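Local coordinates for glycosyl hydrolase family 10 (Bacteroides intestinalis DSM 17393, PDB 4QPW), which carries a carbohydrate-binding module, the part described here, that binds xylohexaose, in a protein that probably hydrolyses glycosidic bonds of xylan, at residues Y70-L84 against S98-F112. Sequence-based numbering, arbitrary orientation.
Sequences YKLKMMVRGSAEGKL and SFSFNTEWKEYEFSF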
ATOM      1  N   TYR A  70      -5.496  15.993  -1.146  1.00 11.15           N
ATOM      2  CA  TYR A  70      -5.875  14.887  -0.233  1.00 10.21           C
ATOM      3  C   TYR A  70      -4.714  14.484   0.549  1.00  9.97           C
ATOM      4  O   TYR A  70      -3.565  14.874   0.313  1.00 11.24           O
ATOM      5  CB  TYR A  70      -6.360  13.645  -1.078  1.00 10.74           C
ATOM      6  CG  TYR A  70      -7.493  13.926  -2.016  1.00 10.29           C
ATOM      7  CD1 TYR A  70      -8.798  13.846  -1.632  1.00 10.85           C
ATOM      8  CD2 TYR A  70      -7.243  14.278  -3.385  1.00 10.39           C
ATOM      9  CE1 TYR A  70      -9.845  14.062  -2.487  1.00 11.19           C
ATOM     10  CE2 TYR A  70      -8.260  14.525  -4.217  1.00 10.74           C
ATOM     11  CZ  TYR A  70      -9.565  14.420  -3.795  1.00 11.12           C
ATOM     12  OH  TYR A  70     -10.579  14.646  -4.710  1.00 12.42           O
ATOM     13  N   LYS A  71      -4.955  13.595   1.555  1.00  9.81           N
ATOM     14  CA  LYS A  71      -3.908  12.792   2.154  1.00  9.99           C
ATOM     15  C   LYS A  71      -4.158  11.320   1.920  1.00  9.21           C
ATOM     16  O   LYS A  71      -5.334  10.871   1.951  1.00 10.30           O
ATOM     17  CB  LYS A  71      -3.855  12.943   3.694  1.00  9.86           C
ATOM     18  CG  LYS A  71      -3.475  14.328   4.151  1.00 11.24           C
ATOM     19  CD  LYS A  71      -3.517  14.420   5.675  1.00 11.47           C
ATOM     20  CE  LYS A  71      -3.226  15.840   6.172  1.00 12.90           C
ATOM     21  NZ  LYS A  71      -3.226  15.897   7.688  1.00 12.94           N
ATOM     22  N   LEU A  72      -3.122  10.573   1.674  1.00  8.67           N
ATOM     23  CA  LEU A  72      -3.124   9.132   1.831  1.00  9.11           C
ATOM     24  C   LEU A  72      -2.668   8.815   3.273  1.00  9.04           C
ATOM     25  O   LEU A  72      -1.602   9.358   3.701  1.00  9.95           O
ATOM     26  CB  LEU A  72      -2.128   8.504   0.856  1.00  9.77           C
ATOM     27  CG  LEU A  72      -1.776   7.059   1.035  1.00  9.52           C
ATOM     28  CD1 LEU A  72      -2.946   6.128   0.765  1.00 10.38           C
ATOM     29  CD2 LEU A  72      -0.555   6.674   0.162  1.00  9.73           C
ATOM     30  N   LYS A  73      -3.394   8.018   3.991  1.00  8.65           N
ATOM     31  CA  LYS A  73      -3.004   7.528   5.324  1.00  8.24           C
ATOM     32  C   LYS A  73      -2.882   6.059   5.272  1.00  8.87           C
ATOM     33  O   LYS A  73      -3.806   5.353   4.763  1.00  9.51           O
ATOM     34  CB  LYS A  73      -3.955   7.942   6.415  1.00  8.51           C
ATOM     35  CG  LYS A  73      -4.124   9.431   6.550  1.00  9.15           C
ATOM     36  CD  LYS A  73      -4.940   9.864   7.766  1.00  9.94           C
ATOM     37  CE  LYS A  73      -4.985  11.394   7.892  1.00  9.45           C
ATOM     38  NZ  LYS A  73      -5.680  11.832   9.107  1.00  9.58           N
ATOM     39  N   MET A  74      -1.788   5.474   5.768  1.00  8.53           N
ATOM     40  CA  MET A  74      -1.623   4.030   5.843  0.50  8.57           C
ATOM     41  C   MET A  74      -1.000   3.643   7.134  1.00  8.69           C
ATOM     42  O   MET A  74       0.026   4.292   7.506  1.00 10.68           O
ATOM     43  CB  MET A  74      -0.746   3.609   4.698  0.50  8.34           C
ATOM     44  CG  MET A  74      -0.653   2.134   4.434  0.50  9.66           C
ATOM     45  SD  MET A  74       0.553   1.626   3.183  0.50 12.30           S
ATOM     46  CE  MET A  74      -0.027   3.162   1.982  0.50  4.52           C
ATOM     47  N   MET A  75      -1.518   2.668   7.805  1.00  8.10           N
ATOM     48  CA  MET A  75      -0.864   2.126   9.016  1.00  9.06           C
ATOM     49  C   MET A  75      -0.085   0.884   8.624  1.00  8.67           C
ATOM     50  O   MET A  75      -0.660  -0.075   8.059  1.00  9.07           O
ATOM     51  CB  MET A  75      -1.857   1.888  10.107  1.00  9.59           C
ATOM     52  CG  MET A  75      -1.225   1.154  11.288  1.00 11.16           C
ATOM     53  SD  MET A  75      -2.037   1.310  12.895  1.00 11.23           S
ATOM     54  CE  MET A  75      -2.451  -0.349  13.281  1.00 28.23           C
ATOM     55  N   VAL A  76       1.216   0.916   8.886  1.00  8.90           N
ATOM     56  CA  VAL A  76       2.194  -0.070   8.360  1.00 10.04           C
ATOM     57  C   VAL A  76       3.186  -0.413   9.439  1.00  9.50           C
ATOM     58  O   VAL A  76       3.604   0.473  10.233  1.00 10.60           O
ATOM     59  CB  VAL A  76       2.952   0.485   7.171  1.00 11.87           C
ATOM     60  CG1 VAL A  76       3.921  -0.520   6.547  1.00 11.87           C
ATOM     61  CG2 VAL A  76       2.043   1.097   6.170  1.00 13.80           C
ATOM     62  N   ARG A  77       3.610  -1.662   9.479  1.00  9.94           N
ATOM     63  CA  ARG A  77       4.842  -2.053  10.235  1.00 10.30           C
ATOM     64  C   ARG A  77       5.514  -3.142   9.401  1.00 11.13           C
ATOM     65  O   ARG A  77       4.930  -3.799   8.493  1.00 11.55           O
ATOM     66  CB  ARG A  77       4.527  -2.501  11.612  1.00 11.77           C
ATOM     67  CG  ARG A  77       3.858  -3.745  11.731  1.00 11.73           C
ATOM     68  CD  ARG A  77       3.711  -4.293  13.181  1.00 13.07           C
ATOM     69  NE  ARG A  77       3.264  -5.620  13.328  1.00 17.35           N
ATOM     70  CZ  ARG A  77       3.061  -6.365  14.467  1.00 18.30           C
ATOM     71  NH1 ARG A  77       3.312  -5.875  15.722  1.00 21.08           N
ATOM     72  NH2 ARG A  77       2.567  -7.606  14.309  1.00 18.32           N
ATOM     73  N   GLY A  78       6.759  -3.447   9.781  1.00 10.67           N
ATOM     74  CA  GLY A  78       7.491  -4.565   9.212  1.00 11.68           C
ATOM     75  C   GLY A  78       8.284  -5.286  10.231  1.00 12.10           C
ATOM     76  O   GLY A  78       8.486  -4.829  11.381  1.00 13.49           O
ATOM     77  N   SER A  79       8.791  -6.434   9.824  1.00 12.01           N
ATOM     78  CA  SER A  79       9.659  -7.245  10.711  1.00 14.01           C
ATOM     79  C   SER A  79      10.998  -6.614  10.852  1.00 14.03           C
ATOM     80  O   SER A  79      11.765  -7.084  11.759  1.00 17.57           O
ATOM     81  CB  SER A  79       9.829  -8.661  10.121  1.00 15.92           C
ATOM     82  OG  SER A  79      10.237  -8.640   8.809  1.00 15.56           O
ATOM     83  N   ALA A  80      11.392  -5.708  10.075  1.00 13.62           N
ATOM     84  CA  ALA A  80      12.594  -4.927  10.144  1.00 16.66           C
ATOM     85  C   ALA A  80      12.348  -3.600   9.484  1.00 16.68           C
ATOM     86  O   ALA A  80      11.282  -3.411   8.800  1.00 16.52           O
ATOM     87  CB  ALA A  80      13.751  -5.606   9.410  1.00 19.41           C
ATOM     88  N   GLU A  81      13.178  -2.605   9.664  1.00 17.55           N
ATOM     89  CA  GLU A  81      13.101  -1.380   8.980  1.00 16.93           C
ATOM     90  C   GLU A  81      13.154  -1.567   7.462  1.00 17.00           C
ATOM     91  O   GLU A  81      13.978  -2.367   6.945  1.00 18.73           O
ATOM     92  CB  GLU A  81      14.198  -0.393   9.415  1.00 19.96           C
ATOM     93  CG  GLU A  81      13.940   0.134  10.806  1.00 24.67           C
ATOM     94  CD  GLU A  81      15.063   0.975  11.420  1.00 31.95           C
ATOM     95  OE1 GLU A  81      15.828   1.588  10.706  1.00 33.08           O
ATOM     96  OE2 GLU A  81      15.123   1.026  12.657  1.00 37.34           O
ATOM     97  N   GLY A  82      12.322  -0.906   6.670  1.00 15.38           N
ATOM     98  CA  GLY A  82      12.348  -0.963   5.241  1.00 16.15           C
ATOM     99  C   GLY A  82      11.510   0.101   4.632  1.00 14.08           C
ATOM    100  O   GLY A  82      10.983   0.993   5.358  1.00 15.42           O
ATOM    101  N   LYS A  83      11.432   0.104   3.294  1.00 14.76           N
ATOM    102  CA  LYS A  83      10.727   1.101   2.548  1.00 16.45           C
ATOM    103  C   LYS A  83       9.630   0.528   1.650  1.00 15.40           C
ATOM    104  O   LYS A  83       9.820  -0.501   0.986  1.00 19.12           O
ATOM    105  CB  LYS A  83      11.720   1.883   1.669  1.00 20.87           C
ATOM    106  CG  LYS A  83      11.148   2.958   0.793  1.00 24.87           C
ATOM    107  CD  LYS A  83      12.109   3.612  -0.187  1.00 34.36           C
ATOM    108  CE  LYS A  83      12.804   4.673   0.589  1.00 38.92           C
ATOM    109  NZ  LYS A  83      14.177   4.905   0.034  1.00 46.33           N
ATOM    110  N   LEU A  84       8.471   1.196   1.702  1.00 16.04           N
ATOM    111  CA  LEU A  84       7.227   0.890   0.920  1.00 18.03           C
ATOM    112  C   LEU A  84       7.167   1.976  -0.205  1.00 16.45           C
ATOM    113  O   LEU A  84       7.095   3.136   0.227  1.00 21.55           O
ATOM    114  CB  LEU A  84       5.960   0.853   1.945  1.00 16.62           C
ATOM    115  CG  LEU A  84       4.810   0.208   1.482  1.00 18.55           C
ATOM    116  CD1 LEU A  84       5.008  -1.291   1.265  1.00 21.02           C
ATOM    117  CD2 LEU A  84       3.657   0.407   2.458  1.00 19.20           C
ATOM    118  N   SER A  98       6.891   7.489  -0.833  1.00 12.48           N
ATOM    119  CA  SER A  98       7.324   6.313  -0.126  1.00 13.55           C
ATOM    120  C   SER A  98       7.175   6.468   1.367  1.00 14.05           C
ATOM    121  O   SER A  98       7.170   7.642   1.871  1.00 14.34           O
ATOM    122  CB  SER A  98       8.726   5.922  -0.457  1.00 14.77           C
ATOM    123  OG  SER A  98       9.581   6.897   0.057  1.00 18.18           O
ATOM    124  N   PHE A  99       7.042   5.377   2.095  1.00 13.06           N
ATOM    125  CA  PHE A  99       7.047   5.357   3.537  1.00 13.37           C
ATOM    126  C   PHE A  99       8.173   4.441   4.045  1.00 13.71           C
ATOM    127  O   PHE A  99       8.352   3.311   3.568  1.00 16.14           O
ATOM    128  CB  PHE A  99       5.693   4.873   4.123  1.00 13.20           C
ATOM    129  CG  PHE A  99       4.468   5.694   3.803  1.00 12.49           C
ATOM    130  CD1 PHE A  99       4.475   7.069   3.878  1.00 12.78           C
ATOM    131  CD2 PHE A  99       3.266   5.077   3.454  1.00 12.64           C
ATOM    132  CE1 PHE A  99       3.349   7.817   3.623  1.00 12.22           C
ATOM    133  CE2 PHE A  99       2.152   5.830   3.231  1.00 12.44           C
ATOM    134  CZ  PHE A  99       2.165   7.177   3.343  1.00 12.66           C
ATOM    135  N   SER A 100       8.875   4.922   5.061  1.00 15.04           N
ATOM    136  CA  SER A 100       9.947   4.131   5.723  1.00 14.74           C
ATOM    137  C   SER A 100       9.431   3.627   7.064  1.00 14.01           C
ATOM    138  O   SER A 100       9.250   4.442   7.986  1.00 15.94           O
ATOM    139  CB  SER A 100      11.200   5.020   5.932  1.00 19.19           C
ATOM    140  OG  SER A 100      11.704   5.338   4.618  1.00 24.87           O
ATOM    141  N   PHE A 101       9.092   2.373   7.097  1.00 13.31           N
ATOM    142  CA  PHE A 101       8.438   1.726   8.209  1.00 12.51           C
ATOM    143  C   PHE A 101       9.415   1.114   9.160  1.00 12.46           C
ATOM    144  O   PHE A 101      10.621   0.960   8.793  1.00 13.87           O
ATOM    145  CB  PHE A 101       7.369   0.756   7.682  1.00 11.62           C
ATOM    146  CG  PHE A 101       7.912  -0.334   6.798  1.00 11.81           C
ATOM    147  CD1 PHE A 101       8.621  -1.420   7.301  1.00 13.00           C
ATOM    148  CD2 PHE A 101       7.767  -0.273   5.441  1.00 11.98           C
ATOM    149  CE1 PHE A 101       9.173  -2.406   6.480  1.00 12.76           C
ATOM    150  CE2 PHE A 101       8.290  -1.236   4.608  1.00 11.83           C
ATOM    151  CZ  PHE A 101       8.982  -2.312   5.111  1.00 13.50           C
ATOM    152  N   ASN A 102       8.929   0.741  10.297  1.00 12.39           N
ATOM    153  CA  ASN A 102       9.772   0.075  11.319  1.00 12.47           C
ATOM    154  C   ASN A 102       8.976  -0.970  11.960  1.00 12.51           C
ATOM    155  O   ASN A 102       7.903  -1.457  11.449  1.00 13.00           O
ATOM    156  CB  ASN A 102      10.388   1.131  12.283  1.00 13.96           C
ATOM    157  CG  ASN A 102       9.415   1.703  13.224  1.00 14.26           C
ATOM    158  OD1 ASN A 102       8.258   1.367  13.279  1.00 14.08           O
ATOM    159  ND2 ASN A 102       9.933   2.572  14.141  1.00 17.18           N
ATOM    160  N   THR A 103       9.369  -1.491  13.144  1.00 12.69           N
ATOM    161  CA  THR A 103       8.727  -2.554  13.774  1.00 13.12           C
ATOM    162  C   THR A 103       7.518  -2.197  14.653  1.00 12.25           C
ATOM    163  O   THR A 103       6.937  -3.061  15.297  1.00 15.41           O
ATOM    164  CB  THR A 103       9.714  -3.492  14.562  1.00 14.79           C
ATOM    165  OG1 THR A 103      10.140  -2.751  15.765  1.00 17.44           O
ATOM    166  CG2 THR A 103      10.847  -3.932  13.730  1.00 16.95           C
ATOM    167  N   GLU A 104       7.180  -0.938  14.754  1.00 10.97           N
ATOM    168  CA  GLU A 104       6.059  -0.442  15.542  1.00 11.18           C
ATOM    169  C   GLU A 104       4.884  -0.162  14.570  1.00 10.13           C
ATOM    170  O   GLU A 104       5.127   0.408  13.515  1.00 11.22           O
ATOM    171  CB  GLU A 104       6.490   0.890  16.204  1.00 11.17           C
ATOM    172  CG  GLU A 104       7.732   0.715  17.088  1.00 12.57           C
ATOM    173  CD  GLU A 104       8.283   1.967  17.661  1.00 14.51           C
ATOM    174  OE1 GLU A 104       7.772   3.069  17.401  1.00 18.21           O
ATOM    175  OE2 GLU A 104       9.255   1.899  18.510  1.00 14.41           O
ATOM    176  N   TRP A 105       3.690  -0.442  15.002  1.00  9.64           N
ATOM    177  CA  TRP A 105       2.488  -0.004  14.233  1.00  9.00           C
ATOM    178  C   TRP A 105       2.441   1.515  14.281  1.00  9.36           C
ATOM    179  O   TRP A 105       2.287   2.112  15.418  1.00 11.26           O
ATOM    180  CB  TRP A 105       1.244  -0.570  14.756  1.00  9.46           C
ATOM    181  CG  TRP A 105       0.963  -1.985  14.356  1.00  8.84           C
ATOM    182  CD1 TRP A 105       0.893  -3.048  15.138  1.00  9.52           C
ATOM    183  CD2 TRP A 105       0.664  -2.440  13.012  1.00  8.74           C
ATOM    184  NE1 TRP A 105       0.495  -4.185  14.393  1.00 10.07           N
ATOM    185  CE2 TRP A 105       0.342  -3.752  13.082  1.00  9.35           C
ATOM    186  CE3 TRP A 105       0.606  -1.795  11.768  1.00  8.55           C
ATOM    187  CZ2 TRP A 105      -0.068  -4.492  11.917  1.00  9.91           C
ATOM    188  CZ3 TRP A 105       0.186  -2.519  10.654  1.00  9.09           C
ATOM    189  CH2 TRP A 105      -0.132  -3.835  10.773  1.00  9.19           C
ATOM    190  N   LYS A 106       2.530   2.194  13.154  1.00  9.50           N
ATOM    191  CA  LYS A 106       2.497   3.642  13.031  1.00 10.25           C
ATOM    192  C   LYS A 106       1.633   3.995  11.834  1.00  9.42           C
ATOM    193  O   LYS A 106       1.535   3.229  10.887  1.00 10.13           O
ATOM    194  CB  LYS A 106       3.902   4.247  12.829  1.00 11.63           C
ATOM    195  CG  LYS A 106       4.758   4.025  14.119  1.00 13.51           C
ATOM    196  CD  LYS A 106       6.227   4.326  13.955  1.00 21.10           C
ATOM    197  CE  LYS A 106       6.600   5.606  13.342  1.00 23.95           C
ATOM    198  NZ  LYS A 106       8.153   5.636  13.292  1.00 29.67           N
ATOM    199  N   GLU A 107       1.030   5.193  11.883  1.00  9.43           N
ATOM    200  CA  GLU A 107       0.324   5.739  10.743  1.00  9.64           C
ATOM    201  C   GLU A 107       1.229   6.650   9.982  1.00  9.69           C
ATOM    202  O   GLU A 107       1.954   7.476  10.610  1.00 11.69           O
ATOM    203  CB  GLU A 107      -0.941   6.502  11.179  1.00  9.66           C
ATOM    204  CG  GLU A 107      -1.850   6.834  10.007  1.00  9.90           C
ATOM    205  CD  GLU A 107      -3.056   7.621  10.456  1.00 10.30           C
ATOM    206  OE1 GLU A 107      -2.895   8.845  10.717  1.00 11.39           O
ATOM    207  OE2 GLU A 107      -4.167   7.048  10.587  1.00 10.72           O
ATOM    208  N   TYR A 108       1.276   6.534   8.680  1.00  9.95           N
ATOM    209  CA  TYR A 108       2.016   7.383   7.783  1.00 10.35           C
ATOM    210  C   TYR A 108       1.069   8.200   6.961  1.00  9.60           C
ATOM    211  O   TYR A 108       0.005   7.659   6.519  1.00 11.09           O
ATOM    212  CB  TYR A 108       2.937   6.505   6.889  1.00 11.47           C
ATOM    213  CG  TYR A 108       3.923   5.683   7.683  1.00 11.07           C
ATOM    214  CD1 TYR A 108       5.209   6.262   7.985  1.00 13.34           C
ATOM    215  CD2 TYR A 108       3.594   4.524   8.282  1.00 11.62           C
ATOM    216  CE1 TYR A 108       6.118   5.633   8.798  1.00 13.65           C
ATOM    217  CE2 TYR A 108       4.505   3.846   9.079  1.00 10.89           C
ATOM    218  CZ  TYR A 108       5.761   4.429   9.336  1.00 10.92           C
ATOM    219  OH  TYR A 108       6.659   3.765  10.181  1.00 12.21           O
ATOM    220  N   GLU A 109       1.362   9.454   6.700  1.00 10.29           N
ATOM    221  CA  GLU A 109       0.537  10.291   5.878  1.00 10.87           C
ATOM    222  C   GLU A 109       1.314  10.921   4.766  1.00 10.81           C
ATOM    223  O   GLU A 109       2.488  11.321   4.927  1.00 14.63           O
ATOM    224  CB  GLU A 109      -0.466  11.207   6.683  1.00 14.76           C
ATOM    225  CG  GLU A 109       0.093  12.332   7.528  1.00 16.45           C
ATOM    226  CD  GLU A 109      -0.994  13.164   8.224  1.00 14.08           C
ATOM    227  OE1 GLU A 109      -0.885  14.370   7.882  1.00 16.24           O
ATOM    228  OE2 GLU A 109      -1.847  12.658   9.035  1.00 13.10           O
ATOM    229  N   PHE A 110       0.696  11.059   3.611  1.00 11.35           N
ATOM    230  CA  PHE A 110       1.285  11.684   2.356  1.00 11.37           C
ATOM    231  C   PHE A 110       0.280  12.615   1.823  1.00 11.35           C
ATOM    232  O   PHE A 110      -0.794  12.210   1.359  1.00 10.43           O
ATOM    233  CB  PHE A 110       1.555  10.515   1.397  1.00 12.69           C
ATOM    234  CG  PHE A 110       1.839  10.882  -0.078  1.00 14.17           C
ATOM    235  CD1 PHE A 110       3.071  11.408  -0.450  1.00 17.07           C
ATOM    236  CD2 PHE A 110       0.909  10.614  -1.071  1.00 14.92           C
ATOM    237  CE1 PHE A 110       3.320  11.742  -1.813  1.00 17.35           C
ATOM    238  CE2 PHE A 110       1.194  10.891  -2.407  1.00 15.69           C
ATOM    239  CZ  PHE A 110       2.375  11.411  -2.717  1.00 16.47           C
ATOM    240  N   SER A 111       0.582  13.913   1.834  1.00 12.39           N
ATOM    241  CA  SER A 111      -0.235  14.888   1.215  1.00 12.31           C
ATOM    242  C   SER A 111       0.021  15.033  -0.280  1.00 12.10           C
ATOM    243  O   SER A 111       1.213  15.001  -0.676  1.00 14.83           O
ATOM    244  CB  SER A 111       0.010  16.277   1.874  1.00 14.59           C
ATOM    245  OG  SER A 111      -0.482  16.292   3.215  1.00 18.28           O
ATOM    246  N   PHE A 112      -0.984  15.129  -1.078  1.00 11.63           N
ATOM    247  CA  PHE A 112      -0.775  15.216  -2.533  1.00 11.29           C
ATOM    248  C   PHE A 112      -1.894  15.912  -3.142  1.00 11.54           C
ATOM    249  O   PHE A 112      -3.042  15.911  -2.720  1.00 12.42           O
ATOM    250  CB  PHE A 112      -0.572  13.839  -3.181  1.00 11.95           C
ATOM    251  CG  PHE A 112      -1.780  12.924  -3.151  1.00 10.78           C
ATOM    252  CD1 PHE A 112      -2.202  12.239  -1.943  1.00 10.44           C
ATOM    253  CD2 PHE A 112      -2.586  12.781  -4.270  1.00 10.87           C
ATOM    254  CE1 PHE A 112      -3.316  11.502  -1.954  1.00 10.62           C
ATOM    255  CE2 PHE A 112      -3.705  12.019  -4.231  1.00 11.77           C
ATOM    256  CZ  PHE A 112      -4.084  11.379  -3.048  1.00 10.67           C
TER
HETATM  257  O   HOH W   1      -4.650  10.624  11.503  1.00 10.41           O
HETATM  258  O   HOH W   2       6.095   1.307  11.089  1.00 10.87           O
HETATM  259  O   HOH W   3       4.133  -3.467  16.677  1.00 15.39           O
HETATM  260  O   HOH W   4       6.986  -5.998  13.903  1.00 36.04           O
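The indole of Trp105 is clasped between Arg77 and Met75 on the outer side of a β-sandwich carbohydrate-binding module. Strand 70-78 pairs antiparallel with strand 106-112 in one sheet, while strands 82-84 and 98-101 pair the same way in the opposing sheet; both segments cross from one sheet to the other at the same end, through residues 79-81 and 102-105. Arg77 lays its aliphatic part and guanidinium over one face of the indole, the two planes only 10° apart, with CD 3.4 Å from the centroid of the five-membered ring. Its chi1 of 70° sets CG between backbone N and carbonyl carbon, and the extended chain from there carries NE across the indole, where Gln133 accepts its hydrogen bond. Met75 covers the other face, its CE 3.7 Å from Trp105 CE3. Trp105 NE1 donates a hydrogen bond to Glu37. A leucine in place of Trp105 would probably leave Arg77 and Met75 without the flat group they share and Glu37 without this donor. Farther along that surface Lys71 NZ meets Glu109 OE1 at 2.8 Å, on the syn side but tilted out of the carboxylate plane, and Lys73 makes a longer bridge to OE2; both lysines also pair with Asp2.

Facing the sandwich interior, Phe99 takes the Met74 methyl at its ring edge, CE to CE2 3.7 Å, while Tyr108 CB lies over the centre of one face. Phe101, its chi1 of 60° turning the ring toward the neighbouring strand, has Gly82 packed over one face, CA in a CH-π contact 4.0 Å from the ring centroid and O above the ring centre. Where the sheets part, one water accepts from Asn102 N at 3.0 Å and lies 2.7 Å from Tyr108 OH.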